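Local structure of endo-beta-mannanase (Rhizomucor miehei, 4QP0) at residues Y20-N25 and T347-H352; F66-S71 and K75-D80; Y91-A96 and D164-G169; Y231-G236 and S268-Q273. The protein probably hydrolyses internal beta-1,4-mannosidic linkages at random in mannans, galactomannans and glucomannans, as a secreted enzyme of glycoside hydrolase family 5. One frame throughout, in Å; residues are numbered along the deposited sequence.

The chain begins with the strands that lead into the TIM barrel. Residues 20-25 of contact 1 lie on strand 17-25 and wait over three hundred residues for their partner, helix 345-358. The other three contacts fall within this span, in series, and none cross. Contact 2 comes first and closes the short 67-78 hairpin at the periphery. Contact 3 follows; it ties helix 87-98 to the turn before strand 167-171. Contact 4 joins the loop after strand 214-216 to the start of helix 270-284. Contacts 1 and 3 reach the same sheet and touch through Phe21 and Phe168. Contacts 2 and 4 lie on opposite sides of the chain's centre.

Contact 1 of 4, residues Y20-N25 and T347-H352; sequences YFEGTN and TTVTNH
Glu22 reaches from barrel strand 17-25 to Val349 and His352 of helix 345-358, the last helix of this TIM barrel. The strand segment 21-25 and the helix segment run roughly antiparallel, at 142°, and their axes approach to 9.2 Å. Glu22 spans the gap with an extended chain. Its CG stands anti to the backbone N (chi1 177°), and this carries the carboxylate straight out to the helix.

The contact starts at the base of the side chain. Glu22 CB lies 3.8 Å from His352 CD2, and CG continues past the same ring carbon. The carboxylate then meets the helix with both oxygens. Glu22 OE1 comes within 2.6 Å of Val349 O. Glu22 OE1 also sits 3.4 Å from His352 CD2, at the edge of the imidazole and near its plane, and equally close to His352 CB. The carboxylate and ring planes are 37° apart. The Glu22 side chain crosses that of Val349 at about a right angle.

The imidazole is held from outside the two segments. His352 ND1 is hydrogen-bonded to Glu314 and NE2 to Asp321 of the neighbouring barrel strand 320-323. These two bonds fix the ring's rotation and present its CD2 corner to Glu22. Phe323 of the same strand touches both Glu22 and Val349, and Gln310 of helix 299-315 touches Glu22 and His352. The whole contact is buried between sheet and helices. At the far tip, Glu22 OE2 packs on a methyl group, 3.5 Å from Val349 CG1.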
# COMPACT_ATOMS: atom_id res chain seq x y z
N TYR A 20 -15.49 0.14 -8.73
CA TYR A 20 -15.57 0.09 -7.27
C TYR A 20 -15.22 -1.32 -6.84
O TYR A 20 -15.71 -2.28 -7.43
CB TYR A 20 -16.98 0.45 -6.76
CG TYR A 20 -17.40 1.88 -6.99
CD1 TYR A 20 -17.09 2.88 -6.07
CD2 TYR A 20 -18.13 2.24 -8.12
CE1 TYR A 20 -17.48 4.20 -6.27
CE2 TYR A 20 -18.53 3.55 -8.33
CZ TYR A 20 -18.19 4.53 -7.41
OH TYR A 20 -18.58 5.83 -7.62
N PHE A 21 -14.38 -1.45 -5.81
CA PHE A 21 -14.00 -2.77 -5.33
C PHE A 21 -13.71 -2.81 -3.84
O PHE A 21 -13.38 -1.80 -3.23
CB PHE A 21 -12.81 -3.30 -6.12
CG PHE A 21 -11.56 -2.47 -5.99
CD1 PHE A 21 -10.62 -2.75 -5.01
CD2 PHE A 21 -11.30 -1.42 -6.88
CE1 PHE A 21 -9.45 -2.00 -4.91
CE2 PHE A 21 -10.14 -0.67 -6.78
CZ PHE A 21 -9.22 -0.96 -5.80
N GLU A 22 -13.85 -4.00 -3.26
CA GLU A 22 -13.17 -4.33 -2.02
C GLU A 22 -11.96 -5.16 -2.41
O GLU A 22 -12.08 -6.14 -3.14
CB GLU A 22 -14.08 -5.11 -1.06
CG GLU A 22 -13.38 -5.52 0.23
CD GLU A 22 -14.21 -6.48 1.06
OE1 GLU A 22 -15.42 -6.60 0.80
OE2 GLU A 22 -13.64 -7.11 1.99
N GLY A 23 -10.78 -4.74 -1.96
CA GLY A 23 -9.57 -5.50 -2.21
C GLY A 23 -9.08 -6.09 -0.91
O GLY A 23 -9.79 -6.06 0.08
N THR A 24 -7.86 -6.63 -0.91
CA THR A 24 -7.26 -7.14 0.33
C THR A 24 -5.75 -6.91 0.37
O THR A 24 -5.16 -6.44 -0.60
CB THR A 24 -7.61 -8.63 0.57
OG1 THR A 24 -7.17 -9.01 1.87
CG2 THR A 24 -6.95 -9.53 -0.47
N ASN A 25 -5.15 -7.20 1.53
CA ASN A 25 -3.70 -7.17 1.68
C ASN A 25 -3.14 -8.57 1.87
O ASN A 25 -3.81 -9.45 2.43
CB ASN A 25 -3.28 -6.31 2.87
CG ASN A 25 -3.35 -4.83 2.58
OD1 ASN A 25 -2.33 -4.19 2.31
ND2 ASN A 25 -4.56 -4.26 2.63
N THR A 347 -20.22 -11.68 6.14
CA THR A 347 -20.47 -10.41 6.81
C THR A 347 -19.20 -9.61 7.14
O THR A 347 -19.28 -8.42 7.40
CB THR A 347 -21.40 -10.56 8.03
OG1 THR A 347 -20.84 -11.48 8.97
CG2 THR A 347 -22.77 -11.06 7.59
N THR A 348 -18.04 -10.27 7.11
CA THR A 348 -16.76 -9.57 7.27
C THR A 348 -16.19 -9.07 5.94
O THR A 348 -15.51 -8.04 5.88
CB THR A 348 -15.70 -10.44 7.98
OG1 THR A 348 -15.55 -11.69 7.29
CG2 THR A 348 -16.08 -10.73 9.42
N VAL A 349 -16.47 -9.81 4.86
CA VAL A 349 -15.76 -9.60 3.60
C VAL A 349 -16.68 -9.68 2.38
O VAL A 349 -16.63 -8.80 1.51
CB VAL A 349 -14.62 -10.63 3.42
CG1 VAL A 349 -14.05 -10.56 2.01
CG2 VAL A 349 -13.52 -10.42 4.45
N THR A 350 -17.51 -10.72 2.34
CA THR A 350 -18.22 -11.11 1.12
C THR A 350 -19.37 -10.18 0.71
O THR A 350 -19.42 -9.73 -0.44
CB THR A 350 -18.65 -12.60 1.17
OG1 THR A 350 -17.62 -13.39 0.57
CG2 THR A 350 -19.96 -12.87 0.43
N ASN A 351 -20.27 -9.89 1.65
CA ASN A 351 -21.39 -8.99 1.38
C ASN A 351 -20.94 -7.69 0.72
O ASN A 351 -21.56 -7.23 -0.23
CB ASN A 351 -22.18 -8.69 2.66
CG ASN A 351 -23.04 -9.87 3.09
OD1 ASN A 351 -23.12 -10.90 2.40
ND2 ASN A 351 -23.69 -9.72 4.24
N HIS A 352 -19.84 -7.13 1.23
CA HIS A 352 -19.33 -5.86 0.75
C HIS A 352 -18.64 -5.97 -0.58
O HIS A 352 -18.75 -5.06 -1.41
CB HIS A 352 -18.38 -5.25 1.77
CG HIS A 352 -17.86 -3.89 1.39
ND1 HIS A 352 -18.67 -2.85 1.14
CD2 HIS A 352 -16.55 -3.43 1.24
CE1 HIS A 352 -17.92 -1.77 0.85
NE2 HIS A 352 -16.62 -2.13 0.90

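Contact 2 of 4, residues F66-S71 and K75-D80; sequences FQQWDS and KMVIND
A beta hairpin on the periphery of the barrel pairs Gln67, Gln68 and Trp69 with Ile78, Val77 and Met76. The strands are antiparallel. The pairing holds firmly at three backbone bonds: Val77 N to Gln68 O, Asp70 N to Lys75 O and Asn79 N to Phe66 O. The bond from Val77 N to Gln68 O is 2.9 Å long. The return bond from Gln68 N to Val77 O is weak, and that from Lys75 N to Asp70 O is long and weak.

Gln67, Trp69, Met76 and Ile78 share one face, the side that meets helices 116-124 and 136-151. Met76 bends at chi2 and chi3 (63° and 75°). This brings Met76 SD to 3.4 Å from Gln68 O and turns the methyl toward Trp69. Gln67 crosses Met76 at about a right angle, and its NE2 is hydrogen-bonded to Tyr120. Phe124 packs edge-to-face with the Trp69 indole. Across the hairpin, Met76 CE lies 3.9 Å from Trp69 CE3, and Lys75 O stands over one face of the indole, offset toward the rim, 3.7 Å from that same CE3.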
# COMPACT_ATOMS: atom_id res chain seq x y z
N PHE A 66 15.32 -8.63 -1.83
CA PHE A 66 15.34 -7.88 -3.09
C PHE A 66 16.46 -6.85 -3.14
O PHE A 66 17.01 -6.58 -4.20
CB PHE A 66 13.98 -7.21 -3.39
CG PHE A 66 12.82 -8.17 -3.45
CD1 PHE A 66 13.00 -9.50 -3.83
CD2 PHE A 66 11.53 -7.74 -3.15
CE1 PHE A 66 11.92 -10.38 -3.87
CE2 PHE A 66 10.45 -8.61 -3.19
CZ PHE A 66 10.65 -9.93 -3.56
N GLN A 67 16.78 -6.27 -1.98
CA GLN A 67 17.91 -5.34 -1.84
C GLN A 67 18.76 -5.71 -0.64
O GLN A 67 18.28 -6.38 0.28
CB GLN A 67 17.45 -3.91 -1.66
CG GLN A 67 17.11 -3.16 -2.93
CD GLN A 67 16.30 -1.91 -2.64
OE1 GLN A 67 15.19 -1.97 -2.09
NE2 GLN A 67 16.85 -0.76 -3.01
N GLN A 68 20.00 -5.24 -0.64
CA GLN A 68 20.98 -5.60 0.37
C GLN A 68 22.24 -4.77 0.18
O GLN A 68 22.61 -4.42 -0.95
CB GLN A 68 21.27 -7.11 0.28
CG GLN A 68 22.67 -7.57 0.64
CD GLN A 68 22.86 -9.05 0.39
OE1 GLN A 68 22.09 -9.88 0.89
NE2 GLN A 68 23.88 -9.40 -0.38
N TRP A 69 22.88 -4.42 1.29
CA TRP A 69 24.11 -3.66 1.26
C TRP A 69 25.29 -4.56 1.07
O TRP A 69 25.41 -5.59 1.72
CB TRP A 69 24.27 -2.86 2.53
CG TRP A 69 25.45 -1.92 2.46
CD1 TRP A 69 26.69 -2.07 3.07
CD2 TRP A 69 25.54 -0.66 1.71
NE1 TRP A 69 27.52 -1.02 2.77
CE2 TRP A 69 26.89 -0.14 1.96
CE3 TRP A 69 24.67 0.06 0.90
CZ2 TRP A 69 27.33 1.06 1.41
CZ3 TRP A 69 25.12 1.27 0.35
CH2 TRP A 69 26.42 1.75 0.60
N ASP A 70 26.17 -4.16 0.16
CA ASP A 70 27.42 -4.89 -0.07
C ASP A 70 28.58 -4.14 0.59
O ASP A 70 29.02 -3.10 0.09
CB ASP A 70 27.66 -5.08 -1.57
CG ASP A 70 28.54 -6.28 -1.87
OD1 ASP A 70 29.08 -6.90 -0.93
OD2 ASP A 70 28.70 -6.59 -3.07
N SER A 71 29.05 -4.68 1.71
CA SER A 71 30.12 -4.06 2.50
C SER A 71 31.46 -4.06 1.76
O SER A 71 32.32 -3.21 2.02
CB SER A 71 30.24 -4.71 3.88
OG SER A 71 30.07 -6.12 3.81
N LYS A 75 28.04 -0.72 -2.23
CA LYS A 75 26.90 -0.50 -3.11
C LYS A 75 25.63 -1.17 -2.58
O LYS A 75 25.68 -2.20 -1.90
CB LYS A 75 27.22 -1.00 -4.53
CG LYS A 75 26.25 -0.56 -5.62
CD LYS A 75 26.34 0.94 -5.89
CE LYS A 75 25.09 1.44 -6.60
NZ LYS A 75 25.11 2.92 -6.78
N MET A 76 24.49 -0.56 -2.90
CA MET A 76 23.20 -1.21 -2.69
C MET A 76 22.94 -2.10 -3.91
O MET A 76 22.72 -1.60 -5.01
CB MET A 76 22.08 -0.18 -2.51
CG MET A 76 20.75 -0.77 -2.05
SD MET A 76 20.78 -1.56 -0.42
CE MET A 76 20.81 -0.13 0.65
N VAL A 77 23.00 -3.41 -3.69
CA VAL A 77 22.83 -4.37 -4.78
C VAL A 77 21.43 -4.98 -4.82
O VAL A 77 20.77 -5.10 -3.78
CB VAL A 77 23.93 -5.47 -4.77
CG1 VAL A 77 25.30 -4.84 -4.92
CG2 VAL A 77 23.85 -6.32 -3.52
N ILE A 78 20.98 -5.33 -6.03
CA ILE A 78 19.62 -5.82 -6.27
C ILE A 78 19.64 -7.30 -6.68
O ILE A 78 20.52 -7.72 -7.43
CB ILE A 78 18.91 -4.97 -7.35
CG1 ILE A 78 18.80 -3.51 -6.89
CG2 ILE A 78 17.53 -5.55 -7.68
CD1 ILE A 78 18.40 -2.53 -7.98
N ASN A 79 18.65 -8.06 -6.20
CA ASN A 79 18.59 -9.50 -6.42
C ASN A 79 17.60 -9.94 -7.50
O ASN A 79 16.39 -9.98 -7.28
CB ASN A 79 18.26 -10.22 -5.11
CG ASN A 79 18.33 -11.73 -5.22
OD1 ASN A 79 18.98 -12.27 -6.13
ND2 ASN A 79 17.68 -12.43 -4.29
N ASP A 80 18.14 -10.31 -8.66
CA ASP A 80 17.33 -10.77 -9.79
C ASP A 80 17.09 -12.29 -9.77
O ASP A 80 16.49 -12.82 -10.71
CB ASP A 80 17.97 -10.38 -11.12
CG ASP A 80 18.01 -8.87 -11.34
OD1 ASP A 80 16.95 -8.20 -11.23
OD2 ASP A 80 19.11 -8.35 -11.65

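Contact 3 of 4, residues Y91-A96 and D164-G169; sequences YIIQQA and DPTIFG
Ile93 and Ala96 of helix 87-98 face Asp164 and Thr166 in the turn that leads into barrel strand 167-171. This is packing within the TIM barrel, between an outer helix and the N-terminal approach to a strand. The turn is a type I beta turn from Asp164 to Ile167, and its first residue also makes an Asx turn.

Ile93 and Asp164 approach each other at a slant. The branch methyl does the touching: Ile93 CG2 lies 3.3 Å from Asp164 OD2, a close contact between a methyl and a carboxylate oxygen. Ile93 CG2 is also 4.0 Å from Thr166 CB. Thr166 points its own methyl at the helix. Its chi1, measured to OG1, is -46°; this sets OG1 beside the backbone N and leaves CG2 anti to it. Thr166 CG2 lies 3.6 Å from Ile93 O and 3.8 Å from Ala96 CB. The Thr166 methyl thus meets the helix at two residues, one turn apart.

The other branch of Thr166 turns back to the aspartate. Asp164 OD1 accepts from Thr166 OG1 (2.9 Å), on the syn side, and from Thr166 N, on the anti side. Both donors come from the same face of the carboxylate, each 35° out of its plane. This double grip fixes the rotation of the carboxylate. It leaves OD2 as the oxygen that meets Ile93.

Strand 102-106 lies alongside, with Leu103 touching Ala96 and bonded through its backbone to Thr166. Phe41 of helix 34-47 covers Ala96 as well. The turn itself is closed by the 3.1 Å bond from Ile167 N to Asp164 O.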
# COMPACT_ATOMS: atom_id res chain seq x y z
N TYR A 91 6.49 -14.44 -10.63
CA TYR A 91 5.53 -15.52 -10.44
C TYR A 91 4.22 -15.00 -9.85
O TYR A 91 3.14 -15.47 -10.23
CB TYR A 91 6.13 -16.64 -9.58
CG TYR A 91 5.19 -17.82 -9.42
CD1 TYR A 91 5.03 -18.76 -10.43
CD2 TYR A 91 4.44 -17.98 -8.25
CE1 TYR A 91 4.17 -19.84 -10.29
CE2 TYR A 91 3.57 -19.05 -8.09
CZ TYR A 91 3.44 -19.98 -9.11
OH TYR A 91 2.58 -21.03 -8.94
N ILE A 92 4.32 -14.03 -8.95
CA ILE A 92 3.13 -13.43 -8.35
C ILE A 92 2.28 -12.74 -9.41
O ILE A 92 1.07 -12.98 -9.51
CB ILE A 92 3.49 -12.46 -7.20
CG1 ILE A 92 3.97 -13.25 -5.99
CG2 ILE A 92 2.28 -11.61 -6.81
CD1 ILE A 92 4.74 -12.42 -4.98
N ILE A 93 2.92 -11.91 -10.23
CA ILE A 93 2.24 -11.20 -11.32
C ILE A 93 1.57 -12.17 -12.29
O ILE A 93 0.52 -11.85 -12.84
CB ILE A 93 3.22 -10.31 -12.13
CG1 ILE A 93 3.98 -9.35 -11.21
CG2 ILE A 93 2.49 -9.53 -13.21
CD1 ILE A 93 5.11 -8.61 -11.91
N GLN A 94 2.19 -13.33 -12.49
CA GLN A 94 1.72 -14.33 -13.44
C GLN A 94 0.41 -14.96 -12.95
O GLN A 94 -0.57 -15.02 -13.69
CB GLN A 94 2.78 -15.41 -13.65
CG GLN A 94 2.46 -16.39 -14.76
CD GLN A 94 3.29 -17.66 -14.69
OE1 GLN A 94 3.91 -18.05 -15.68
NE2 GLN A 94 3.29 -18.30 -13.53
N GLN A 95 0.42 -15.41 -11.70
CA GLN A 95 -0.74 -16.02 -11.07
C GLN A 95 -1.86 -15.00 -10.85
O GLN A 95 -3.04 -15.36 -10.90
CB GLN A 95 -0.37 -16.69 -9.74
CG GLN A 95 0.57 -17.88 -9.89
CD GLN A 95 0.16 -18.81 -11.00
OE1 GLN A 95 0.99 -19.22 -11.81
NE2 GLN A 95 -1.13 -19.15 -11.07
N ALA A 96 -1.48 -13.74 -10.61
CA ALA A 96 -2.47 -12.67 -10.52
C ALA A 96 -3.22 -12.55 -11.85
O ALA A 96 -4.45 -12.68 -11.88
CB ALA A 96 -1.82 -11.35 -10.14
N ASP A 164 2.89 -3.76 -17.79
CA ASP A 164 2.01 -4.84 -17.36
C ASP A 164 0.65 -4.39 -16.79
O ASP A 164 0.58 -3.90 -15.67
CB ASP A 164 2.72 -5.75 -16.36
CG ASP A 164 2.20 -7.17 -16.41
OD1 ASP A 164 1.00 -7.36 -16.69
OD2 ASP A 164 3.00 -8.11 -16.19
N PRO A 165 -0.44 -4.58 -17.57
CA PRO A 165 -1.84 -4.29 -17.17
C PRO A 165 -2.31 -5.01 -15.91
O PRO A 165 -3.31 -4.60 -15.31
CB PRO A 165 -2.65 -4.80 -18.36
CG PRO A 165 -1.76 -5.82 -19.01
CD PRO A 165 -0.39 -5.21 -18.89
N THR A 166 -1.60 -6.06 -15.52
CA THR A 166 -1.91 -6.80 -14.29
C THR A 166 -1.64 -5.97 -13.03
O THR A 166 -2.30 -6.14 -12.01
CB THR A 166 -1.11 -8.11 -14.22
OG1 THR A 166 -1.18 -8.79 -15.48
CG2 THR A 166 -1.65 -8.99 -13.12
N ILE A 167 -0.65 -5.08 -13.13
CA ILE A 167 -0.33 -4.16 -12.05
C ILE A 167 -1.33 -3.01 -12.03
O ILE A 167 -1.53 -2.32 -13.05
CB ILE A 167 1.12 -3.61 -12.19
CG1 ILE A 167 2.13 -4.75 -12.00
CG2 ILE A 167 1.40 -2.51 -11.18
CD1 ILE A 167 3.50 -4.43 -12.54
N PHE A 168 -1.95 -2.81 -10.86
CA PHE A 168 -2.91 -1.73 -10.62
C PHE A 168 -2.19 -0.40 -10.59
O PHE A 168 -2.60 0.55 -11.27
CB PHE A 168 -3.60 -1.96 -9.28
CG PHE A 168 -4.74 -1.02 -8.99
CD1 PHE A 168 -6.06 -1.47 -9.08
CD2 PHE A 168 -4.51 0.29 -8.58
CE1 PHE A 168 -7.12 -0.62 -8.80
CE2 PHE A 168 -5.56 1.14 -8.29
CZ PHE A 168 -6.87 0.68 -8.40
N GLY A 169 -1.13 -0.31 -9.80
CA GLY A 169 -0.39 0.92 -9.67
C GLY A 169 0.71 0.79 -8.65
O GLY A 169 0.74 -0.17 -7.89

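Contact 4 of 4, residues Y231-G236 and S268-Q273; sequences YEYNGG and SSWSVQ
The indole of Trp270 has a water over one face, offset toward its rim, and Glu232 CB at its edge, in the ring plane. The phenol of Tyr233 meets the same indole, with Trp270 CE2 in plane at its edge. These residues join two parts of the TIM barrel: the loop after strand 214-216 and the start of helix 270-284.

The two aromatic planes are 83° apart, with the Tyr233 ring centre 5.9 Å from that of the five-membered ring of Trp270. The pair is oblique, and the side chains slide past each other in opposite directions. Tyr233 CE2 lies 3.8 Å from Trp270 CZ2. Glu232 reaches the same carbon from another direction, its CB also 3.8 Å from Trp270 CZ2. Chi1 (-65°) sets Glu232 CG near CZ2 and CH2 of Trp270. The bend at chi2 (73°) then turns the carboxylate back, almost perpendicular to the indole, with Glu232 OE1 4.0 Å from Trp270 CZ2.

Partners beyond the two segments fix both aromatics. Trp274, one helical turn on, stacks on Trp270 and packs edge-to-face with Tyr233. Trp270 NE1 is hydrogen-bonded to Asp230, just before the loop segment, and Tyr233 OH to Asp277 of the helix.

The water over the indole links loop and helix. Its 2.5 Å distance to Tyr233 OH is unusually short and uncertain in value. The water donates to Trp270 O at 2.8 Å.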
# COMPACT_ATOMS: atom_id res chain seq x y z
N TYR A 231 -3.88 13.49 16.46
CA TYR A 231 -2.60 13.34 15.75
C TYR A 231 -2.81 13.06 14.25
O TYR A 231 -2.01 13.48 13.40
CB TYR A 231 -1.81 12.20 16.40
CG TYR A 231 -0.37 12.05 15.97
CD1 TYR A 231 0.58 13.02 16.29
CD2 TYR A 231 0.05 10.92 15.27
CE1 TYR A 231 1.91 12.87 15.90
CE2 TYR A 231 1.37 10.76 14.88
CZ TYR A 231 2.29 11.74 15.20
OH TYR A 231 3.60 11.58 14.83
N GLU A 232 -3.91 12.38 13.96
CA GLU A 232 -4.27 11.94 12.61
C GLU A 232 -4.85 13.07 11.74
O GLU A 232 -4.96 12.92 10.52
CB GLU A 232 -5.28 10.78 12.71
CG GLU A 232 -4.72 9.50 13.34
CD GLU A 232 -4.53 9.61 14.85
OE1 GLU A 232 -5.08 10.55 15.46
OE2 GLU A 232 -3.83 8.74 15.42
N TYR A 233 -5.20 14.20 12.37
CA TYR A 233 -5.81 15.34 11.67
C TYR A 233 -4.98 16.62 11.65
O TYR A 233 -5.21 17.49 10.80
CB TYR A 233 -7.15 15.66 12.29
CG TYR A 233 -8.27 14.73 11.92
CD1 TYR A 233 -9.02 14.94 10.77
CD2 TYR A 233 -8.61 13.65 12.73
CE1 TYR A 233 -10.06 14.10 10.42
CE2 TYR A 233 -9.66 12.80 12.40
CZ TYR A 233 -10.38 13.03 11.24
OH TYR A 233 -11.42 12.21 10.89
N ASN A 234 -4.04 16.76 12.58
CA ASN A 234 -3.37 18.04 12.80
C ASN A 234 -1.94 18.17 12.24
O ASN A 234 -1.25 19.16 12.51
CB ASN A 234 -3.42 18.43 14.28
CG ASN A 234 -2.49 17.60 15.16
OD1 ASN A 234 -1.54 16.97 14.68
ND2 ASN A 234 -2.77 17.59 16.45
N GLY A 235 -1.50 17.18 11.48
CA GLY A 235 -0.18 17.21 10.88
C GLY A 235 0.96 16.90 11.83
O GLY A 235 2.11 17.19 11.52
N GLY A 236 0.64 16.32 12.98
CA GLY A 236 1.65 15.93 13.95
C GLY A 236 2.62 14.88 13.44
O GLY A 236 3.81 14.89 13.81
N SER A 268 -16.88 3.63 19.15
CA SER A 268 -17.30 5.04 19.01
C SER A 268 -17.55 5.49 17.55
O SER A 268 -17.64 4.66 16.64
CB SER A 268 -16.26 5.95 19.68
OG SER A 268 -15.03 5.96 18.96
N SER A 269 -17.65 6.80 17.36
CA SER A 269 -17.92 7.38 16.04
C SER A 269 -16.69 7.87 15.26
O SER A 269 -16.82 8.30 14.11
CB SER A 269 -18.95 8.51 16.16
OG SER A 269 -18.57 9.41 17.18
N TRP A 270 -15.50 7.79 15.86
CA TRP A 270 -14.28 8.35 15.25
C TRP A 270 -13.94 7.71 13.94
O TRP A 270 -13.52 8.39 13.00
CB TRP A 270 -13.11 8.24 16.22
CG TRP A 270 -11.87 8.99 15.77
CD1 TRP A 270 -11.48 10.28 16.13
CD2 TRP A 270 -10.80 8.51 14.87
NE1 TRP A 270 -10.28 10.62 15.54
CE2 TRP A 270 -9.83 9.61 14.77
CE3 TRP A 270 -10.57 7.34 14.17
CZ2 TRP A 270 -8.68 9.51 13.99
CZ3 TRP A 270 -9.41 7.24 13.38
CH2 TRP A 270 -8.49 8.31 13.29
N SER A 271 -14.14 6.39 13.86
CA SER A 271 -13.76 5.61 12.69
C SER A 271 -14.67 5.87 11.50
O SER A 271 -14.19 6.04 10.38
CB SER A 271 -13.73 4.12 13.03
OG SER A 271 -12.62 3.80 13.85
N VAL A 272 -15.98 5.90 11.74
CA VAL A 272 -16.93 6.26 10.71
C VAL A 272 -16.63 7.67 10.24
O VAL A 272 -16.58 7.94 9.04
CB VAL A 272 -18.38 6.18 11.21
CG1 VAL A 272 -19.32 6.79 10.18
CG2 VAL A 272 -18.77 4.74 11.50
N GLN A 273 -16.45 8.59 11.18
CA GLN A 273 -16.09 9.97 10.83
C GLN A 273 -14.80 10.04 10.00
O GLN A 273 -14.67 10.88 9.12
CB GLN A 273 -15.97 10.85 12.08
CG GLN A 273 -15.71 12.32 11.79
CD GLN A 273 -16.98 13.07 11.41
OE1 GLN A 273 -17.81 13.35 12.27
NE2 GLN A 273 -17.12 13.40 10.12
O HOH W 1 -12.57 11.06 12.85